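Local atomic coordinates of exopolyphosphatase (Cytophaga hutchinsonii, PDB entry 3MDQ), a protein that probably hydrolyses inorganic polyphosphate from the chain end, releasing orthophosphate, as a member of the Ppx/GppA phosphatase family. Residues M11-F16 / T82-S87; V38-G43 / D56-T61. One frame throughout, in Å; residues are numbered along the deposited sequence.

In the fold
From the N terminus the chain runs through strand 5-11, turns at residues 11-14 and comes back along strand 15-24, then adds strand 27-37 at the edge of the five-stranded sheet. The loop after that strand holds 38-43, and helix 52-71 brings 56-61 back onto it, closing the short loop of contact 2. Strand 76-81 then enters the sheet beside strand 5-11. Residues 82-87 follow it and meet the first turn, closing the longer loop of contact 1, within which contact 2 lies entirely. The two touch directly: Asn14 O probably accepts hydrogen bonds from Val38 N and Gly39 N, and Phe16 packs on Val38.

Contact 1 of 2, residues M11-F16 / T82-S87; sequences MGTNTF and TSAVRS. With SO4 (sulfate ion), chain D; SO4 (sulfate ion), chain E.
Thr13 and Ala84 meet where the turn between strands 5-11 and 15-24 faces the start of helix 83-87, an arrangement that matches the first phosphate-binding turn of the actin-like ATPase fold. A weak hydrogen bond runs from Ala84 N to Thr13 OG1 (3.4 Å, bent to 133°), and the same hydroxyl donates to O4 of the chain D sulfate at 3.0 Å. Thr13 N adds bonds to O2 and O4 of that ion, whose remaining partners include the backbone amides of Gly140, Gly141 and Ser142 from the other side of the cleft. With OG1 anti to the carbonyl carbon (chi1 -61°), the hydroxyl lies beside its own backbone N, and both donors reach the one anion. A second sulfate, chain E, takes a nearly straight bond from Asn14 ND2 (169°) and a short one from Thr15 OG1, with Arg269 as a further partner. The two ions probably come from the crystallisation liquor, but their places are consistent with sites for polyphosphate groups. Behind this shell, one water joins the segments: it donates to Met11 O at 2.8 Å, bonds to Thr82 OG1 and weakly accepts from Ala84 N. Deeper still, the methyl CE of selenomethionine Met11 rests 4.2 Å from Val85 CG2.

Contact 2 of 2, residues V38-G43 / D56-T61; sequences VGLGKG and DRALDT
Arg57 reaches from helix 52-71 across the loop 38-43 and binds two successive backbone carbonyls with one edge of its guanidinium group. NE donates to Val38 O at 2.7 Å with an N-H...O angle of 163°, and NH2 donates to Gly39 O at 3.0 Å. Both oxygens lie in the guanidinium plane, although NH2 stands above the carbonyl plane of Gly39. The bend of the side chain at chi3 (-64°) turns this edge onto the loop. Gly39 O is gripped twice, since Lys42 N approaches it from the opposite face of the carbonyl, and NH2 is also bound to a water that donates to Lys42 O. Thus the carbonyls of Val38, Gly39 and Lys42 all find donors, directly or through water, at this one arginine. A leucine in its place would probably leave Val38 O without this donor, take one of two N-H groups from Gly39 O and deprive the water on Lys42 O of a partner, so that the loop would be less firmly tied to the helix. Gly39 itself has a positive phi of 62°, a backbone shape that residues with a side chain adopt less readily.

Beneath the polar layer, Val38 straddles the helix surface: CG1 lies 3.7 Å from Ala58 N, while CG2 packs against Thr61, whose hydroxyl finds its partner in Ser36 OG. Leu40 CD1 closes on Ala58 CB at 3.8 Å. This is structural packing of the strand-to-helix connection. Phe16 of strand 15-24 also touches Leu40, Ala58 and Thr61, and Leu40 continues onto Leu94 of helix 91-102 and onto Ala84 and Val85 of helix 83-87, joining the loop to three helices and the five-stranded sheet that contains strand 15-24.

Contact 1 of 2, residues M11-F16 / T82-S87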
HETATM    1  N   MSE A  11      -0.490 -10.103  -1.808  1.00 10.95           N
HETATM    2  CA  MSE A  11       0.926 -10.484  -1.564  1.00 12.19           C
HETATM    3  C   MSE A  11       1.823  -9.291  -1.788  1.00 13.93           C
HETATM    4  O   MSE A  11       2.488  -9.200  -2.803  1.00 17.38           O
HETATM    5  CB  MSE A  11       1.361 -11.622  -2.475  1.00 13.70           C
HETATM    6  CG  MSE A  11       0.633 -12.882  -2.184  1.00 11.22           C
HETATM    7 SE   MSE A  11       1.040 -14.313  -3.467  0.75 16.64          SE
HETATM    8  CE  MSE A  11       2.940 -14.503  -3.154  1.00 18.58           C
ATOM      9  N   GLY A  12       1.836  -8.396  -0.827  1.00 11.61           N
ATOM     10  CA  GLY A  12       2.627  -7.167  -0.929  1.00 13.22           C
ATOM     11  C   GLY A  12       4.102  -7.408  -0.706  1.00 15.38           C
ATOM     12  O   GLY A  12       4.527  -8.456  -0.251  1.00 15.89           O
ATOM     13  N   THR A  13       4.905  -6.417  -1.055  1.00 12.62           N
ATOM     14  CA  THR A  13       6.346  -6.544  -0.979  1.00 11.44           C
ATOM     15  C   THR A  13       6.826  -6.708   0.472  1.00 12.51           C
ATOM     16  O   THR A  13       7.713  -7.501   0.754  1.00 13.24           O
ATOM     17  CB  THR A  13       7.002  -5.299  -1.654  1.00 11.16           C
ATOM     18  OG1 THR A  13       6.610  -5.266  -3.030  1.00 12.85           O
ATOM     19  CG2 THR A  13       8.527  -5.281  -1.502  1.00 12.32           C
ATOM     20  N   ASN A  14       6.264  -5.954   1.409  1.00 10.50           N
ATOM     21  CA  ASN A  14       6.614  -6.072   2.799  1.00 11.63           C
ATOM     22  C   ASN A  14       5.637  -6.955   3.564  1.00 11.30           C
ATOM     23  O   ASN A  14       6.042  -7.814   4.353  1.00 13.06           O
ATOM     24  CB  ASN A  14       6.676  -4.692   3.453  1.00 12.24           C
ATOM     25  CG  ASN A  14       7.843  -3.883   2.993  1.00 13.23           C
ATOM     26  OD1 ASN A  14       8.712  -4.324   2.247  1.00 14.83           O
ATOM     27  ND2 ASN A  14       7.843  -2.629   3.411  1.00 12.75           N
ATOM     28  N   THR A  15       4.352  -6.680   3.387  1.00 12.36           N
ATOM     29  CA  THR A  15       3.307  -7.246   4.206  1.00 12.80           C
ATOM     30  C   THR A  15       2.289  -7.956   3.345  1.00 12.65           C
ATOM     31  O   THR A  15       1.884  -7.457   2.286  1.00 14.30           O
ATOM     32  CB  THR A  15       2.612  -6.117   4.975  1.00 16.49           C
ATOM     33  OG1 THR A  15       3.616  -5.428   5.759  1.00 18.13           O
ATOM     34  CG2 THR A  15       1.457  -6.656   5.877  1.00 17.39           C
ATOM     35  N   PHE A  16       1.900  -9.179   3.758  1.00 10.49           N
ATOM     36  CA  PHE A  16       0.818  -9.898   3.091  1.00 10.45           C
ATOM     37  C   PHE A  16      -0.448  -9.646   3.894  1.00 10.76           C
ATOM     38  O   PHE A  16      -0.395  -9.620   5.107  1.00 11.46           O
ATOM     39  CB  PHE A  16       1.051 -11.433   3.063  1.00  9.58           C
ATOM     40  CG  PHE A  16       2.033 -11.928   2.028  1.00  7.80           C
ATOM     41  CD1 PHE A  16       2.931 -11.105   1.407  1.00  9.09           C
ATOM     42  CD2 PHE A  16       2.107 -13.279   1.706  1.00  8.57           C
ATOM     43  CE1 PHE A  16       3.814 -11.582   0.453  1.00  9.14           C
ATOM     44  CE2 PHE A  16       3.019 -13.748   0.783  1.00 10.01           C
ATOM     45  CZ  PHE A  16       3.892 -12.888   0.165  1.00 10.23           C
ATOM     46  N   THR A  82       1.916  -8.524  -6.702  1.00 11.35           N
ATOM     47  CA  THR A  82       2.161  -7.163  -7.219  1.00 11.03           C
ATOM     48  C   THR A  82       3.678  -6.908  -7.381  1.00 12.25           C
ATOM     49  O   THR A  82       4.350  -7.755  -7.975  1.00 11.76           O
ATOM     50  CB  THR A  82       1.470  -6.134  -6.354  1.00 11.42           C
ATOM     51  OG1 THR A  82       1.845  -6.298  -4.965  1.00 13.76           O
ATOM     52  CG2 THR A  82      -0.085  -6.260  -6.563  1.00 15.92           C
ATOM     53  N   SER A  83       4.209  -5.751  -6.972  1.00 11.16           N
ATOM     54  CA  SER A  83       5.563  -5.330  -7.394  1.00 10.75           C
ATOM     55  C   SER A  83       6.668  -6.408  -7.218  1.00 11.04           C
ATOM     56  O   SER A  83       7.414  -6.691  -8.155  1.00 11.06           O
ATOM     57  CB  SER A  83       5.967  -4.092  -6.609  1.00 11.28           C
ATOM     58  OG  SER A  83       7.253  -3.658  -7.012  1.00 12.25           O
ATOM     59  N   ALA A  84       6.853  -6.928  -6.020  1.00 12.42           N
ATOM     60  CA  ALA A  84       7.955  -7.863  -5.808  1.00 12.43           C
ATOM     61  C   ALA A  84       7.758  -9.153  -6.627  1.00 12.13           C
ATOM     62  O   ALA A  84       8.707  -9.745  -7.114  1.00 12.43           O
ATOM     63  CB  ALA A  84       8.131  -8.210  -4.338  1.00 12.93           C
ATOM     64  N   VAL A  85       6.519  -9.573  -6.791  1.00 10.62           N
ATOM     65  CA  VAL A  85       6.226 -10.789  -7.557  1.00 11.02           C
ATOM     66  C   VAL A  85       6.441 -10.535  -9.042  1.00 10.27           C
ATOM     67  O   VAL A  85       7.226 -11.234  -9.725  1.00 13.46           O
ATOM     68  CB  VAL A  85       4.809 -11.284  -7.288  1.00 12.61           C
ATOM     69  CG1 VAL A  85       4.461 -12.488  -8.185  1.00 14.20           C
ATOM     70  CG2 VAL A  85       4.595 -11.655  -5.798  1.00 14.04           C
ATOM     71  N   ARG A  86       5.853  -9.488  -9.595  1.00 10.15           N
ATOM     72  CA  ARG A  86       6.006  -9.259 -11.029  1.00 11.29           C
ATOM     73  C   ARG A  86       7.455  -8.898 -11.453  1.00 11.47           C
ATOM     74  O   ARG A  86       7.844  -9.183 -12.589  1.00 14.64           O
ATOM     75  CB  ARG A  86       4.997  -8.221 -11.549  1.00 15.87           C
ATOM     76  CG  ARG A  86       5.215  -6.846 -11.113  1.00 14.09           C
ATOM     77  CD  ARG A  86       4.077  -5.900 -11.610  1.00 15.07           C
ATOM     78  NE  ARG A  86       4.205  -4.642 -10.917  1.00 13.88           N
ATOM     79  CZ  ARG A  86       3.339  -4.120 -10.056  1.00 10.71           C
ATOM     80  NH1 ARG A  86       2.181  -4.683  -9.810  1.00 11.64           N
ATOM     81  NH2 ARG A  86       3.649  -2.989  -9.431  1.00 14.84           N
ATOM     82  N   SER A  87       8.208  -8.298 -10.529  0.50 11.80           N
ATOM     83  CA  SER A  87       9.545  -7.825 -10.752  0.50 10.98           C
ATOM     84  C   SER A  87      10.590  -8.942 -10.715  0.50 10.99           C
ATOM     85  O   SER A  87      11.636  -8.847 -11.362  0.50 13.03           O
ATOM     86  CB  SER A  87       9.876  -6.806  -9.647  0.50 11.35           C
ATOM     87  OG  SER A  87      11.067  -6.130  -9.942  0.50 15.86           O
TER
HETATM   88  S   SO4 D 317       3.717  -3.177  -2.313  1.00 16.48           S
HETATM   89  O1  SO4 D 317       4.614  -2.257  -3.051  1.00 17.90           O
HETATM   90  O2  SO4 D 317       4.184  -3.370  -0.903  1.00 17.78           O
HETATM   91  O3  SO4 D 317       2.363  -2.598  -2.313  1.00 19.60           O
HETATM   92  O4  SO4 D 317       3.737  -4.333  -3.197  1.00 23.00           O
HETATM   93  S   SO4 E 318       4.274  -1.882   4.688  0.70 15.71           S
HETATM   94  O1  SO4 E 318       5.662  -2.050   5.228  0.70 15.77           O
HETATM   95  O2  SO4 E 318       4.136  -1.996   3.259  0.70 14.48           O
HETATM   96  O3  SO4 E 318       3.850  -0.478   4.996  0.70 12.34           O
HETATM   97  O4  SO4 E 318       3.316  -2.812   5.309  0.70 15.71           O
HETATM   98  O   HOH W   1       4.309  -7.909  -4.449  1.00 22.89           O

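Contact 2 of 2, residues V38-G43 / D56-T61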
ATOM      1  N   VAL A  38       6.235 -10.338   5.679  1.00 11.46           N
ATOM      2  CA  VAL A  38       6.904 -11.337   4.881  1.00  9.86           C
ATOM      3  C   VAL A  38       8.234 -10.840   4.347  1.00 10.73           C
ATOM      4  O   VAL A  38       9.187 -11.609   4.257  1.00 13.47           O
ATOM      5  CB  VAL A  38       6.003 -11.780   3.688  1.00 11.08           C
ATOM      6  CG1 VAL A  38       6.780 -12.645   2.678  1.00 12.46           C
ATOM      7  CG2 VAL A  38       4.778 -12.572   4.241  1.00 11.98           C
ATOM      8  N   GLY A  39       8.346  -9.573   3.971  1.00 10.20           N
ATOM      9  CA  GLY A  39       9.618  -9.107   3.450  1.00 12.17           C
ATOM     10  C   GLY A  39      10.031  -9.810   2.189  1.00 12.64           C
ATOM     11  O   GLY A  39      11.154 -10.254   2.073  1.00 12.56           O
ATOM     12  N   LEU A  40       9.130  -9.841   1.223  1.00 11.94           N
ATOM     13  CA  LEU A  40       9.366 -10.468  -0.068  1.00 11.56           C
ATOM     14  C   LEU A  40      10.484  -9.751  -0.818  1.00 14.09           C
ATOM     15  O   LEU A  40      11.185 -10.328  -1.659  1.00 14.00           O
ATOM     16  CB  LEU A  40       8.044 -10.493  -0.864  1.00 13.69           C
ATOM     17  CG  LEU A  40       7.847 -11.562  -1.884  1.00 17.54           C
ATOM     18  CD1 LEU A  40       8.083 -12.978  -1.304  1.00 11.14           C
ATOM     19  CD2 LEU A  40       6.460 -11.356  -2.498  1.00 14.63           C
ATOM     20  N   GLY A  41      10.642  -8.460  -0.559  1.00 11.14           N
ATOM     21  CA  GLY A  41      11.638  -7.663  -1.291  1.00 12.19           C
ATOM     22  C   GLY A  41      13.032  -7.712  -0.680  1.00 14.50           C
ATOM     23  O   GLY A  41      14.042  -7.471  -1.353  1.00 13.11           O
ATOM     24  N   LYS A  42      13.093  -8.077   0.594  1.00 13.63           N
ATOM     25  CA  LYS A  42      14.328  -8.045   1.362  1.00 13.75           C
ATOM     26  C   LYS A  42      15.397  -8.903   0.718  1.00 14.61           C
ATOM     27  O   LYS A  42      15.174 -10.080   0.414  1.00 13.87           O
ATOM     28  CB  LYS A  42      14.061  -8.475   2.811  1.00 16.55           C
ATOM     29  CG  LYS A  42      15.315  -8.489   3.691  1.00 25.26           C
ATOM     30  CD  LYS A  42      15.026  -9.050   5.094  1.00 31.79           C
ATOM     31  CE  LYS A  42      14.350  -8.057   5.987  1.00 41.59           C
ATOM     32  NZ  LYS A  42      13.922  -8.705   7.265  1.00 52.32           N
ATOM     33  N   GLY A  43      16.572  -8.330   0.517  1.00 13.58           N
ATOM     34  CA  GLY A  43      17.708  -9.073  -0.021  1.00 14.05           C
ATOM     35  C   GLY A  43      17.675  -9.307  -1.528  1.00 13.42           C
ATOM     36  O   GLY A  43      18.643  -9.877  -2.082  1.00 13.06           O
ATOM     37  N   ASP A  56      10.548 -18.702   1.415  0.50  8.95           N
ATOM     38  CA  ASP A  56      10.162 -19.527   2.558  0.50  8.31           C
ATOM     39  C   ASP A  56       9.239 -18.781   3.534  0.50  8.99           C
ATOM     40  O   ASP A  56       8.262 -19.349   4.040  0.50 10.16           O
ATOM     41  CB  ASP A  56      11.409 -20.051   3.273  0.50 10.09           C
ATOM     42  CG  ASP A  56      12.063 -21.175   2.517  0.50 13.31           C
ATOM     43  OD1 ASP A  56      11.437 -21.690   1.558  0.50 15.39           O
ATOM     44  OD2 ASP A  56      13.209 -21.526   2.852  0.50 20.20           O
ATOM     45  N   ARG A  57       9.517 -17.503   3.786  1.00  8.95           N
ATOM     46  CA  ARG A  57       8.610 -16.682   4.606  1.00  8.47           C
ATOM     47  C   ARG A  57       7.236 -16.563   3.939  1.00  9.09           C
ATOM     48  O   ARG A  57       6.199 -16.645   4.606  1.00 10.12           O
ATOM     49  CB  ARG A  57       9.183 -15.285   4.909  1.00 10.61           C
ATOM     50  CG  ARG A  57      10.399 -15.289   5.809  1.00 11.41           C
ATOM     51  CD  ARG A  57      10.843 -13.879   6.185  1.00 11.10           C
ATOM     52  NE  ARG A  57      11.302 -13.042   5.088  1.00  9.75           N
ATOM     53  CZ  ARG A  57      12.554 -12.944   4.656  1.00 10.03           C
ATOM     54  NH1 ARG A  57      13.546 -13.651   5.206  1.00 12.31           N
ATOM     55  NH2 ARG A  57      12.842 -12.089   3.687  1.00 13.24           N
ATOM     56  N   ALA A  58       7.232 -16.317   2.638  1.00  8.60           N
ATOM     57  CA  ALA A  58       5.977 -16.206   1.885  1.00  8.61           C
ATOM     58  C   ALA A  58       5.121 -17.489   2.006  1.00  8.82           C
ATOM     59  O   ALA A  58       3.918 -17.415   2.265  1.00  9.88           O
ATOM     60  CB  ALA A  58       6.221 -15.849   0.367  1.00  9.94           C
ATOM     61  N   LEU A  59       5.757 -18.636   1.821  1.00 10.61           N
ATOM     62  CA  LEU A  59       5.061 -19.913   1.945  1.00  9.95           C
ATOM     63  C   LEU A  59       4.557 -20.157   3.357  1.00 10.46           C
ATOM     64  O   LEU A  59       3.447 -20.646   3.550  1.00 11.71           O
ATOM     65  CB  LEU A  59       5.904 -21.107   1.481  1.00 12.07           C
ATOM     66  CG  LEU A  59       5.796 -21.487   0.016  1.00 22.99           C
ATOM     67  CD1 LEU A  59       4.451 -22.108  -0.238  1.00 19.15           C
ATOM     68  CD2 LEU A  59       6.003 -20.310  -0.890  1.00 22.73           C
ATOM     69  N   ASP A  60       5.363 -19.819   4.352  0.60  9.15           N
ATOM     70  CA  ASP A  60       4.925 -19.947   5.748  0.60 10.81           C
ATOM     71  C   ASP A  60       3.638 -19.165   5.948  0.60 11.00           C
ATOM     72  O   ASP A  60       2.645 -19.669   6.456  0.60  9.65           O
ATOM     73  CB  ASP A  60       6.004 -19.409   6.681  0.60 10.87           C
ATOM     74  CG  ASP A  60       5.606 -19.494   8.150  0.60 16.31           C
ATOM     75  OD1 ASP A  60       5.252 -20.606   8.597  0.60 20.04           O
ATOM     76  OD2 ASP A  60       5.669 -18.470   8.851  0.60 26.67           O
ATOM     77  N   THR A  61       3.636 -17.923   5.508  1.00  9.96           N
ATOM     78  CA  THR A  61       2.479 -17.072   5.690  1.00  9.28           C
ATOM     79  C   THR A  61       1.276 -17.597   4.910  1.00  8.97           C
ATOM     80  O   THR A  61       0.163 -17.606   5.429  1.00  9.82           O
ATOM     81  CB  THR A  61       2.799 -15.631   5.270  1.00  9.17           C
ATOM     82  OG1 THR A  61       3.693 -15.069   6.243  1.00 13.02           O
ATOM     83  CG2 THR A  61       1.542 -14.747   5.202  1.00 11.03           C
TER
HETATM   84  O   HOH W   2      15.403 -12.188   2.139  1.00 13.88           O